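Local coordinates for protein 4-hydroxybutyrate coenzyme A transferase (Shewanella oneidensis, PDB 2OAS) that probably transfers coenzyme A between carboxylic acids such as 4-hydroxybutyrate and acetate, and binds coenzyme A, at residues K259-A265 with P279-M284; S177-H181 with L266-Y272; H124-L129 with G161-I165; T251-F255 with I294-P299. All blocks are in the same frame, centred on the assembly; numbering follows the deposited sequence.

Contact 1 (K259-A265 with P279-M284)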
loop_
_atom_site.group_PDB
_atom_site.type_symbol
_atom_site.label_atom_id
_atom_site.label_comp_id
_atom_site.label_asym_id
_atom_site.label_seq_id
_atom_site.Cartn_x
_atom_site.Cartn_y
_atom_site.Cartn_z
ATOM N N LYS A 259 -7.923 23.654 -12.994
ATOM C CA LYS A 259 -6.759 23.230 -13.776
ATOM C C LYS A 259 -6.544 21.716 -13.832
ATOM O O LYS A 259 -6.909 20.987 -12.907
ATOM C CB LYS A 259 -5.494 23.882 -13.214
ATOM C CG LYS A 259 -5.634 25.375 -12.936
ATOM C CD LYS A 259 -4.273 26.040 -12.742
ATOM C CE LYS A 259 -4.434 27.502 -12.341
ATOM N NZ LYS A 259 -5.022 27.574 -10.961
ATOM N N LEU A 260 -5.952 21.241 -14.922
ATOM C CA LEU A 260 -5.650 19.821 -15.060
ATOM C C LEU A 260 -4.287 19.619 -14.405
ATOM O O LEU A 260 -3.409 20.468 -14.542
ATOM C CB LEU A 260 -5.546 19.430 -16.532
ATOM C CG LEU A 260 -6.753 19.725 -17.406
ATOM C CD1 LEU A 260 -6.467 19.308 -18.840
ATOM C CD2 LEU A 260 -7.938 18.967 -16.857
ATOM N N VAL A 261 -4.112 18.512 -13.696
ATOM C CA VAL A 261 -2.840 18.222 -13.044
ATOM C C VAL A 261 -2.332 16.817 -13.450
ATOM O O VAL A 261 -3.123 15.883 -13.554
ATOM C CB VAL A 261 -2.995 18.306 -11.486
ATOM C CG1 VAL A 261 -1.657 18.071 -10.788
ATOM C CG2 VAL A 261 -3.534 19.696 -11.097
ATOM N N THR A 262 -1.031 16.702 -13.708
ATOM C CA THR A 262 -0.395 15.429 -14.059
ATOM C C THR A 262 1.100 15.511 -13.845
ATOM O O THR A 262 1.652 16.593 -13.619
ATOM C CB THR A 262 -0.542 15.021 -15.546
ATOM O OG1 THR A 262 -0.247 16.150 -16.384
ATOM C CG2 THR A 262 -1.906 14.497 -15.824
ATOM N N GLY A 263 1.742 14.351 -13.942
ATOM C CA GLY A 263 3.178 14.280 -13.794
ATOM C C GLY A 263 3.819 14.360 -15.165
ATOM O O GLY A 263 4.964 14.791 -15.297
ATOM N N PHE A 264 3.079 13.923 -16.180
ATOM C CA PHE A 264 3.543 13.952 -17.567
ATOM C C PHE A 264 2.431 13.725 -18.596
ATOM O O PHE A 264 1.285 13.451 -18.244
ATOM C CB PHE A 264 4.677 12.949 -17.786
ATOM C CG PHE A 264 4.453 11.627 -17.136
ATOM C CD1 PHE A 264 4.783 11.434 -15.806
ATOM C CD2 PHE A 264 3.886 10.586 -17.855
ATOM C CE1 PHE A 264 4.551 10.213 -15.182
ATOM C CE2 PHE A 264 3.644 9.348 -17.248
ATOM C CZ PHE A 264 3.976 9.159 -15.905
ATOM N N ALA A 265 2.781 13.874 -19.865
ATOM C CA ALA A 265 1.832 13.704 -20.963
ATOM C C ALA A 265 2.453 12.915 -22.121
ATOM O O ALA A 265 3.673 12.899 -22.303
ATOM C CB ALA A 265 1.376 15.073 -21.461
ATOM N N PRO A 279 -1.787 27.803 -19.234
ATOM C CA PRO A 279 -2.039 28.074 -17.815
ATOM C C PRO A 279 -3.001 27.089 -17.159
ATOM O O PRO A 279 -2.946 26.878 -15.947
ATOM C CB PRO A 279 -2.624 29.484 -17.829
ATOM C CG PRO A 279 -2.024 30.091 -19.022
ATOM C CD PRO A 279 -2.095 28.987 -20.044
ATOM N N ALA A 280 -3.888 26.501 -17.951
ATOM C CA ALA A 280 -4.862 25.570 -17.401
ATOM C C ALA A 280 -4.311 24.160 -17.162
ATOM O O ALA A 280 -4.941 23.367 -16.468
ATOM C CB ALA A 280 -6.099 25.510 -18.308
ATOM N N VAL A 281 -3.139 23.858 -17.720
ATOM C CA VAL A 281 -2.537 22.537 -17.541
ATOM C C VAL A 281 -1.289 22.625 -16.677
ATOM O O VAL A 281 -0.320 23.299 -17.022
ATOM C CB VAL A 281 -2.166 21.870 -18.901
ATOM C CG1 VAL A 281 -1.690 20.440 -18.672
ATOM C CG2 VAL A 281 -3.370 21.875 -19.841
ATOM N N ILE A 282 -1.316 21.935 -15.548
ATOM C CA ILE A 282 -0.198 21.948 -14.632
ATOM C C ILE A 282 0.503 20.597 -14.477
ATOM O O ILE A 282 -0.086 19.610 -14.019
ATOM C CB ILE A 282 -0.645 22.425 -13.246
ATOM C CG1 ILE A 282 -1.210 23.846 -13.354
ATOM C CG2 ILE A 282 0.529 22.365 -12.263
ATOM C CD1 ILE A 282 -0.223 24.866 -13.911
ATOM N N PHE A 283 1.766 20.573 -14.880
ATOM C CA PHE A 283 2.600 19.399 -14.781
ATOM C C PHE A 283 3.290 19.547 -13.447
ATOM O O PHE A 283 4.153 20.401 -13.259
ATOM C CB PHE A 283 3.644 19.362 -15.907
ATOM C CG PHE A 283 3.079 18.968 -17.238
ATOM C CD1 PHE A 283 2.251 19.832 -17.948
ATOM C CD2 PHE A 283 3.340 17.701 -17.767
ATOM C CE1 PHE A 283 1.685 19.445 -19.149
ATOM C CE2 PHE A 283 2.774 17.306 -18.969
ATOM C CZ PHE A 283 1.950 18.180 -19.668
HETATM N N MSE A 284 2.908 18.689 -12.524
HETATM C CA MSE A 284 3.428 18.718 -11.176
HETATM C C MSE A 284 4.360 17.547 -10.916
HETATM O O MSE A 284 4.284 16.523 -11.595
HETATM C CB MSE A 284 2.245 18.647 -10.231
HETATM C CG MSE A 284 2.517 18.956 -8.791
HETATM SE SE MSE A 284 0.798 18.910 -7.929
HETATM C CE MSE A 284 0.252 20.707 -8.379
#
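Leu260 and Val281 start a run of paired residues in which strands 260-262 and 281-283 lie parallel, their axes 4.8 Å apart. The backbone zips tightly: Leu260 N donates to Ala280 O, Ile282 N to Leu260 O (2.7 Å), Thr262 N to Ile282 O, and Met284 N to Thr262 O (2.7 Å). The buried end is closed by the Phe283 ring. With CG anti to its carbonyl carbon (chi1 -76°), the ring reaches the short strand 264-265; CE2 lies 3.6 Å from Ala265 CB, Ala265 N sits at the ring edge, and Thr262 OG1 stands over one face. That hydroxyl is buried without a polar partner in the model. On the face shared by Val261 and Ile282, the selenomethionine Met284 side chain crosses that of Val261 obliquely, its selenium 3.9 Å from Val261 CG1. The other end is looser and partly open to solvent: Lys259 lays its CD against Ile282 CG1 (3.8 Å), then its amine end leads away. Strand 281-283 is the middle strand of a small parallel sheet, between 158-159 and 260-262; helix 269-275 connects the pair and packs on Leu260, Val281 and Phe283, while the Phe264 side chain touches the bound coenzyme A.

Contact 2 (S177-H181 with L266-Y272)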
loop_
_atom_site.group_PDB
_atom_site.type_symbol
_atom_site.label_atom_id
_atom_site.label_comp_id
_atom_site.label_asym_id
_atom_site.label_seq_id
_atom_site.Cartn_x
_atom_site.Cartn_y
_atom_site.Cartn_z
ATOM N N SER A 177 11.900 15.434 -33.149
ATOM C CA SER A 177 10.521 14.988 -32.999
ATOM C C SER A 177 10.284 14.360 -31.634
ATOM O O SER A 177 11.155 13.681 -31.093
ATOM C CB SER A 177 10.190 13.957 -34.075
ATOM O OG SER A 177 11.011 12.814 -33.943
ATOM N N LEU A 178 9.101 14.597 -31.082
ATOM C CA LEU A 178 8.736 14.004 -29.801
ATOM C C LEU A 178 7.922 12.771 -30.127
ATOM O O LEU A 178 7.087 12.792 -31.036
ATOM C CB LEU A 178 7.882 14.957 -28.971
ATOM C CG LEU A 178 8.569 16.192 -28.403
ATOM C CD1 LEU A 178 7.543 17.048 -27.683
ATOM C CD2 LEU A 178 9.684 15.780 -27.459
ATOM N N PRO A 179 8.151 11.674 -29.400
ATOM C CA PRO A 179 7.400 10.446 -29.659
ATOM C C PRO A 179 5.895 10.662 -29.497
ATOM O O PRO A 179 5.415 10.912 -28.404
ATOM C CB PRO A 179 7.977 9.472 -28.632
ATOM C CG PRO A 179 8.416 10.374 -27.518
ATOM C CD PRO A 179 9.055 11.510 -28.253
ATOM N N ILE A 180 5.158 10.572 -30.594
ATOM C CA ILE A 180 3.717 10.770 -30.550
ATOM C C ILE A 180 3.016 9.613 -29.847
ATOM O O ILE A 180 1.939 9.783 -29.274
ATOM C CB ILE A 180 3.121 10.915 -31.964
ATOM C CG1 ILE A 180 3.468 9.679 -32.790
ATOM C CG2 ILE A 180 3.646 12.182 -32.626
ATOM C CD1 ILE A 180 2.825 9.662 -34.152
ATOM N N HIS A 181 3.628 8.436 -29.883
ATOM C CA HIS A 181 3.037 7.276 -29.234
ATOM C C HIS A 181 1.557 7.124 -29.591
ATOM O O HIS A 181 0.685 7.741 -28.967
ATOM C CB HIS A 181 3.170 7.397 -27.713
ATOM C CG HIS A 181 2.600 6.235 -26.962
ATOM N ND1 HIS A 181 3.280 5.046 -26.799
ATOM C CD2 HIS A 181 1.399 6.068 -26.359
ATOM C CE1 HIS A 181 2.522 4.198 -26.127
ATOM N NE2 HIS A 181 1.375 4.792 -25.849
ATOM N N LEU A 266 1.600 12.292 -22.921
ATOM C CA LEU A 266 2.063 11.488 -24.050
ATOM C C LEU A 266 0.929 11.355 -25.066
ATOM O O LEU A 266 -0.168 10.924 -24.715
ATOM C CB LEU A 266 2.467 10.099 -23.557
ATOM C CG LEU A 266 3.374 9.340 -24.510
ATOM C CD1 LEU A 266 4.764 9.928 -24.359
ATOM C CD2 LEU A 266 3.394 7.850 -24.201
ATOM N N GLY A 267 1.191 11.719 -26.322
ATOM C CA GLY A 267 0.152 11.634 -27.340
ATOM C C GLY A 267 0.529 12.329 -28.628
ATOM O O GLY A 267 1.714 12.494 -28.916
ATOM N N SER A 268 -0.461 12.755 -29.406
ATOM C CA SER A 268 -0.168 13.412 -30.678
ATOM C C SER A 268 0.333 14.853 -30.543
ATOM O O SER A 268 0.385 15.405 -29.449
ATOM C CB SER A 268 -1.406 13.399 -31.562
ATOM O OG SER A 268 -2.368 14.295 -31.059
ATOM N N GLN A 269 0.694 15.459 -31.669
ATOM C CA GLN A 269 1.197 16.828 -31.661
ATOM C C GLN A 269 0.133 17.816 -31.204
ATOM O O GLN A 269 0.456 18.888 -30.697
ATOM C CB GLN A 269 1.712 17.221 -33.044
ATOM C CG GLN A 269 2.346 18.617 -33.110
ATOM C CD GLN A 269 3.464 18.821 -32.095
ATOM O OE1 GLN A 269 4.368 17.998 -31.966
ATOM N NE2 GLN A 269 3.403 19.939 -31.370
ATOM N N LYS A 270 -1.135 17.457 -31.386
ATOM C CA LYS A 270 -2.245 18.320 -30.972
ATOM C C LYS A 270 -2.220 18.445 -29.448
ATOM O O LYS A 270 -2.487 19.506 -28.889
ATOM C CB LYS A 270 -3.582 17.703 -31.394
ATOM C CG LYS A 270 -4.380 18.516 -32.403
ATOM C CD LYS A 270 -5.842 18.692 -31.935
ATOM C CE LYS A 270 -6.553 17.344 -31.753
ATOM N NZ LYS A 270 -7.853 17.486 -31.011
ATOM N N LEU A 271 -1.904 17.347 -28.780
ATOM C CA LEU A 271 -1.848 17.353 -27.329
ATOM C C LEU A 271 -0.705 18.235 -26.868
ATOM O O LEU A 271 -0.892 19.110 -26.021
ATOM C CB LEU A 271 -1.636 15.935 -26.784
ATOM C CG LEU A 271 -1.736 15.758 -25.266
ATOM C CD1 LEU A 271 -3.155 16.076 -24.821
ATOM C CD2 LEU A 271 -1.385 14.323 -24.868
ATOM N N TYR A 272 0.477 18.021 -27.434
ATOM C CA TYR A 272 1.644 18.799 -27.032
ATOM C C TYR A 272 1.410 20.272 -27.326
ATOM O O TYR A 272 2.024 21.166 -26.731
ATOM C CB TYR A 272 2.893 18.313 -27.771
ATOM C CG TYR A 272 3.185 16.839 -27.586
ATOM C CD1 TYR A 272 2.890 16.196 -26.386
ATOM C CD2 TYR A 272 3.781 16.094 -28.603
ATOM C CE1 TYR A 272 3.181 14.839 -26.205
ATOM C CE2 TYR A 272 4.078 14.743 -28.433
ATOM C CZ TYR A 272 3.772 14.117 -27.230
ATOM O OH TYR A 272 4.029 12.780 -27.034
#
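Tyr272 and Pro179 make the polar link between these segments: the phenol OH donates to Pro179 O at 2.7 Å, approaching 32° out of the carbonyl plane. The same oxygen accepts from Gly267 N at 3.1 Å along an almost straight N-H line (179°), so this hydroxyl is gripped from both segments and its rotation is set. A phenylalanine in place of Tyr272 would probably leave Pro179 O and Gly267 N without this shared mate and the loop less firmly tied to the helix start. Ser268 is the N-cap of helix 269-275; its OG accepts weakly from Lys270 N and also bonds Asp237. The contact thus joins the loop that follows strand 170-173 to the first turn of that helix, bringing together parts of the N- and C-terminal family regions. An apolar contact covers one side of the phenol ring: Leu178 lays CB 3.8 Å from Tyr272 CE2, with CD1 over the face. Farther along, Leu266 CD2 makes a CH-pi contact over the His181 imidazole, 3.6 Å from its centroid; CG of His181 stands anti to its backbone nitrogen (chi1 -179°), which carries the ring out to Leu266, though the histidine is poorly ordered. Ile211 touches both His181 and Leu266, and the ring of Phe183 also meets the imidazole.

Contact 3 (H124-L129 with G161-I165)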
loop_
_atom_site.group_PDB
_atom_site.type_symbol
_atom_site.label_atom_id
_atom_site.label_comp_id
_atom_site.label_asym_id
_atom_site.label_seq_id
_atom_site.Cartn_x
_atom_site.Cartn_y
_atom_site.Cartn_z
ATOM N N HIS A 124 14.290 35.303 -19.536
ATOM C CA HIS A 124 14.829 35.155 -18.175
ATOM C C HIS A 124 15.778 33.965 -18.059
ATOM O O HIS A 124 16.244 33.639 -16.963
ATOM C CB HIS A 124 13.699 34.952 -17.169
ATOM C CG HIS A 124 12.609 35.970 -17.273
ATOM N ND1 HIS A 124 12.824 37.313 -17.050
ATOM C CD2 HIS A 124 11.308 35.849 -17.625
ATOM C CE1 HIS A 124 11.702 37.977 -17.268
ATOM N NE2 HIS A 124 10.767 37.112 -17.616
ATOM N N GLY A 125 16.040 33.309 -19.188
ATOM C CA GLY A 125 16.924 32.165 -19.181
ATOM C C GLY A 125 16.291 30.938 -18.552
ATOM O O GLY A 125 16.988 30.064 -18.051
HETATM N N MSE A 126 14.965 30.868 -18.571
HETATM C CA MSE A 126 14.263 29.738 -17.992
HETATM C C MSE A 126 13.823 28.729 -19.050
HETATM O O MSE A 126 13.295 29.097 -20.097
HETATM C CB MSE A 126 13.043 30.214 -17.195
HETATM C CG MSE A 126 13.361 30.950 -15.880
HETATM SE SE MSE A 126 13.952 29.806 -14.397
HETATM C CE MSE A 126 12.945 28.223 -14.803
ATOM N N CYS A 127 14.072 27.453 -18.762
ATOM C CA CYS A 127 13.717 26.358 -19.651
ATOM C C CYS A 127 12.667 25.496 -18.967
ATOM O O CYS A 127 12.414 25.638 -17.776
ATOM C CB CYS A 127 14.928 25.476 -19.966
ATOM S SG CYS A 127 16.297 26.312 -20.781
ATOM N N SER A 128 12.077 24.585 -19.726
ATOM C CA SER A 128 11.051 23.732 -19.178
ATOM C C SER A 128 11.337 22.254 -19.441
ATOM O O SER A 128 11.835 21.883 -20.504
ATOM C CB SER A 128 9.692 24.120 -19.783
ATOM O OG SER A 128 8.661 23.267 -19.320
ATOM N N LEU A 129 11.028 21.421 -18.454
ATOM C CA LEU A 129 11.199 19.985 -18.570
ATOM C C LEU A 129 10.114 19.462 -19.484
ATOM O O LEU A 129 10.060 18.272 -19.775
ATOM C CB LEU A 129 11.066 19.330 -17.207
ATOM C CG LEU A 129 12.181 19.705 -16.243
ATOM C CD1 LEU A 129 12.017 18.937 -14.944
ATOM C CD2 LEU A 129 13.516 19.395 -16.876
ATOM N N GLY A 161 8.048 22.293 -13.898
ATOM C CA GLY A 161 9.073 21.919 -14.853
ATOM C C GLY A 161 10.098 22.978 -15.218
ATOM O O GLY A 161 10.952 22.728 -16.065
ATOM N N PHE A 162 10.043 24.149 -14.599
ATOM C CA PHE A 162 10.989 25.217 -14.915
ATOM C C PHE A 162 12.358 25.084 -14.250
ATOM O O PHE A 162 12.462 24.710 -13.086
ATOM C CB PHE A 162 10.361 26.572 -14.562
ATOM C CG PHE A 162 9.260 26.963 -15.485
ATOM C CD1 PHE A 162 9.541 27.333 -16.797
ATOM C CD2 PHE A 162 7.937 26.879 -15.080
ATOM C CE1 PHE A 162 8.519 27.600 -17.695
ATOM C CE2 PHE A 162 6.903 27.145 -15.972
ATOM C CZ PHE A 162 7.196 27.511 -17.282
ATOM N N ILE A 163 13.407 25.405 -15.004
ATOM C CA ILE A 163 14.787 25.318 -14.525
ATOM C C ILE A 163 15.648 26.317 -15.307
ATOM O O ILE A 163 15.445 26.538 -16.508
ATOM C CB ILE A 163 15.327 23.847 -14.690
ATOM C CG1 ILE A 163 16.833 23.769 -14.396
ATOM C CG2 ILE A 163 15.085 23.364 -16.108
ATOM C CD1 ILE A 163 17.231 24.153 -13.001
ATOM N N HIS A 164 16.606 26.927 -14.623
ATOM C CA HIS A 164 17.455 27.931 -15.259
ATOM C C HIS A 164 18.625 27.313 -16.004
ATOM O O HIS A 164 19.235 26.370 -15.528
ATOM C CB HIS A 164 17.948 28.933 -14.212
ATOM C CG HIS A 164 18.412 30.227 -14.806
ATOM N ND1 HIS A 164 19.696 30.417 -15.269
ATOM C CD2 HIS A 164 17.747 31.372 -15.064
ATOM C CE1 HIS A 164 19.800 31.624 -15.785
ATOM N NE2 HIS A 164 18.632 32.223 -15.673
ATOM N N ILE A 165 18.935 27.862 -17.171
ATOM C CA ILE A 165 19.999 27.324 -18.005
ATOM C C ILE A 165 21.396 27.381 -17.379
ATOM O O ILE A 165 22.294 26.698 -17.843
ATOM C CB ILE A 165 20.025 28.016 -19.383
ATOM C CG1 ILE A 165 20.884 27.210 -20.352
ATOM C CG2 ILE A 165 20.566 29.441 -19.249
ATOM C CD1 ILE A 165 20.978 27.820 -21.718
#
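His164 turns one face of its imidazole to the carbonyl of Gly125, whose oxygen stands 3.3 Å above the ring plane, near the rim. CG is swung anti to the backbone nitrogen (chi1 -160°), which carries the ring to the His124-Gly125 loop that leads into the neighbouring strand; ND1 then takes a hydrogen bond from Asp166 N. At the ring edge lies the selenium of selenomethionine Met126, 5.2 Å from the imidazole centroid and 79° off its normal. The Met126 chain bends at chi2 toward strand 162-164; the position of its terminal methyl is doubtful. Gly125 O also accepts from Ile165 N at 3.1 Å. Strands 126-128 and 162-164 form a two-stranded antiparallel sheet, in which Cys127 and Ile163 are the hydrogen-bonded pair: Cys127 N donates to Ile163 O at 2.8 Å. Met126 with His164 and Ser128 with Phe162 are non-hydrogen-bonded pairs, their side chains sharing a face; Cys127 and Ile163 occupy the other. At the buried end Leu129 N donates to Gly161 O (2.7 Å), and the leucine side chain folds over the same carbonyl, its CG 3.3 Å from that oxygen. Ser128 OG, anti to its backbone nitrogen (chi1 177°), bonds Gly130 N and Thr157 OG1. The Leu129 side chain packs on strand 113-118 and helix 136-142.

Contact 4 (T251-F255 with I294-P299)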
loop_
_atom_site.group_PDB
_atom_site.type_symbol
_atom_site.label_atom_id
_atom_site.label_comp_id
_atom_site.label_asym_id
_atom_site.label_seq_id
_atom_site.Cartn_x
_atom_site.Cartn_y
_atom_site.Cartn_z
ATOM N N THR A 251 -13.997 21.957 -12.036
ATOM C CA THR A 251 -14.744 22.830 -11.147
ATOM C C THR A 251 -14.997 22.222 -9.768
ATOM O O THR A 251 -15.117 22.946 -8.784
ATOM C CB THR A 251 -16.096 23.203 -11.781
ATOM O OG1 THR A 251 -15.868 24.006 -12.941
ATOM C CG2 THR A 251 -16.948 23.976 -10.793
ATOM N N LYS A 252 -15.066 20.897 -9.697
ATOM C CA LYS A 252 -15.344 20.233 -8.428
ATOM C C LYS A 252 -14.144 19.754 -7.620
ATOM O O LYS A 252 -14.305 19.068 -6.614
ATOM C CB LYS A 252 -16.311 19.073 -8.667
ATOM C CG LYS A 252 -17.616 19.510 -9.308
ATOM C CD LYS A 252 -18.217 20.674 -8.528
ATOM C CE LYS A 252 -19.318 21.371 -9.305
ATOM N NZ LYS A 252 -19.762 22.622 -8.613
ATOM N N LYS A 253 -12.942 20.126 -8.051
ATOM C CA LYS A 253 -11.729 19.743 -7.336
ATOM C C LYS A 253 -11.444 20.744 -6.222
ATOM O O LYS A 253 -11.907 21.883 -6.274
ATOM C CB LYS A 253 -10.534 19.699 -8.288
ATOM C CG LYS A 253 -10.589 18.602 -9.363
ATOM C CD LYS A 253 -9.174 18.285 -9.886
ATOM C CE LYS A 253 -8.458 19.538 -10.404
ATOM N NZ LYS A 253 -7.062 19.325 -10.886
ATOM N N ARG A 254 -10.694 20.324 -5.209
ATOM C CA ARG A 254 -10.350 21.229 -4.116
ATOM C C ARG A 254 -8.860 21.546 -4.169
ATOM O O ARG A 254 -8.404 22.555 -3.620
ATOM C CB ARG A 254 -10.713 20.624 -2.751
ATOM C CG ARG A 254 -12.171 20.199 -2.640
ATOM C CD ARG A 254 -12.659 20.133 -1.189
ATOM N NE ARG A 254 -14.007 19.565 -1.059
ATOM C CZ ARG A 254 -15.089 19.994 -1.710
ATOM N NH1 ARG A 254 -16.257 19.400 -1.506
ATOM N NH2 ARG A 254 -15.009 21.008 -2.566
ATOM N N PHE A 255 -8.102 20.678 -4.833
ATOM C CA PHE A 255 -6.668 20.876 -4.954
ATOM C C PHE A 255 -6.399 21.293 -6.382
ATOM O O PHE A 255 -6.500 20.486 -7.304
ATOM C CB PHE A 255 -5.925 19.594 -4.607
ATOM C CG PHE A 255 -4.439 19.690 -4.764
ATOM C CD1 PHE A 255 -3.836 19.355 -5.972
ATOM C CD2 PHE A 255 -3.638 20.098 -3.703
ATOM C CE1 PHE A 255 -2.450 19.422 -6.118
ATOM C CE2 PHE A 255 -2.258 20.169 -3.837
ATOM C CZ PHE A 255 -1.660 19.831 -5.048
ATOM N N ILE A 294 -2.362 13.945 -0.954
ATOM C CA ILE A 294 -2.883 15.032 -1.792
ATOM C C ILE A 294 -4.088 14.580 -2.613
ATOM O O ILE A 294 -5.087 15.291 -2.704
ATOM C CB ILE A 294 -1.801 15.564 -2.743
ATOM C CG1 ILE A 294 -0.744 16.297 -1.931
ATOM C CG2 ILE A 294 -2.414 16.486 -3.782
ATOM C CD1 ILE A 294 0.410 16.762 -2.759
ATOM N N ILE A 295 -3.985 13.390 -3.196
ATOM C CA ILE A 295 -5.053 12.839 -4.015
ATOM C C ILE A 295 -6.402 12.783 -3.288
ATOM O O ILE A 295 -7.449 13.104 -3.869
ATOM C CB ILE A 295 -4.692 11.417 -4.479
ATOM C CG1 ILE A 295 -3.314 11.423 -5.137
ATOM C CG2 ILE A 295 -5.748 10.896 -5.441
ATOM C CD1 ILE A 295 -2.837 10.058 -5.567
ATOM N N ARG A 296 -6.368 12.363 -2.024
ATOM C CA ARG A 296 -7.567 12.260 -1.180
ATOM C C ARG A 296 -8.238 13.619 -0.946
ATOM O O ARG A 296 -9.392 13.674 -0.524
ATOM C CB ARG A 296 -7.211 11.652 0.182
ATOM C CG ARG A 296 -6.489 12.624 1.118
ATOM C CD ARG A 296 -6.144 11.988 2.475
ATOM N NE ARG A 296 -7.314 11.417 3.138
ATOM C CZ ARG A 296 -7.281 10.803 4.316
ATOM N NH1 ARG A 296 -6.134 10.682 4.971
ATOM N NH2 ARG A 296 -8.395 10.296 4.832
ATOM N N LYS A 297 -7.523 14.712 -1.213
ATOM C CA LYS A 297 -8.096 16.046 -1.002
ATOM C C LYS A 297 -9.248 16.356 -1.959
ATOM O O LYS A 297 -10.105 17.190 -1.660
ATOM C CB LYS A 297 -7.018 17.140 -1.114
ATOM C CG LYS A 297 -5.994 17.126 0.014
ATOM C CD LYS A 297 -4.959 18.219 -0.144
ATOM C CE LYS A 297 -3.958 18.200 1.015
ATOM N NZ LYS A 297 -2.937 19.282 0.887
ATOM N N ASN A 298 -9.269 15.688 -3.108
ATOM C CA ASN A 298 -10.337 15.898 -4.076
ATOM C C ASN A 298 -11.439 14.874 -3.892
ATOM O O ASN A 298 -11.183 13.664 -3.874
ATOM C CB ASN A 298 -9.823 15.779 -5.507
ATOM C CG ASN A 298 -9.018 16.965 -5.926
ATOM O OD1 ASN A 298 -9.387 18.105 -5.641
ATOM N ND2 ASN A 298 -7.919 16.721 -6.619
ATOM N N PRO A 299 -12.689 15.346 -3.768
ATOM C CA PRO A 299 -13.850 14.463 -3.585
ATOM C C PRO A 299 -14.217 13.701 -4.848
ATOM O O PRO A 299 -13.967 14.157 -5.961
ATOM C CB PRO A 299 -14.950 15.432 -3.153
ATOM C CG PRO A 299 -14.561 16.709 -3.846
ATOM C CD PRO A 299 -13.078 16.763 -3.637
#
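Lys252 meets Pro299 first, its carbonyl oxygen 3.6 Å from CG of the proline ring. Lys253 lays its aliphatic chain across Asn298, with CB 3.3 Å from OD1, and then leads its amine away to the carbonyls of Lys259 and Val230. At Arg254 the backbone N donates to Asn298 OD1 at 2.6 Å, and the next N, of Phe255, donates to that same oxygen at 3.0 Å. One side-chain carbonyl therefore ties two successive amides of the loop. The first reaches it almost straight out from the C=O, the second from 24° off the carbonyl plane. With alanine in place of Asn298, both amides would probably lose this acceptor and the 251-255 loop would be freer to shift. The Arg254 side chain runs extended across Pro299, with one guanidinium face over the ring's CG. Phe255 sets CG anti to its backbone nitrogen (chi1 177°), which brings its ring up against Ile294, whose CG2 sits over the centre of the face, 3.5 Å from the centroid and only 6° off the normal. Asn298 itself stands at the end of a type I beta turn, Ile295 to Asn298, that leads off helix 292-295 toward strand 301-305. Around the pair, Lys253 and Asn298 rest on strand 206-208, Ile295 packs on helix 332-341, and Phe255 touches Met284.

Overall arrangement
Contact 1 is the most buried of the four and the nearest to the ligand, with Phe264 touching coenzyme A; contacts 2, 3 and 4 are partly buried. Contacts 1 and 3 are strand pairings, one parallel and one antiparallel, whereas contacts 2 and 4 tie loops down through side-chain oxygens, a phenol and an amide. Contact 2 holds the start of helix 269-275, which follows strand 264-265 and precedes strand 281-283 of contact 1. Contact 1 is nested within the loop closed by contact 4 and touches it through Lys253 and Phe255. Contact 3 comes within about 4 Å of contact 1 at nearest atoms without touching it, and lies about 28 Å between centres from contact 4.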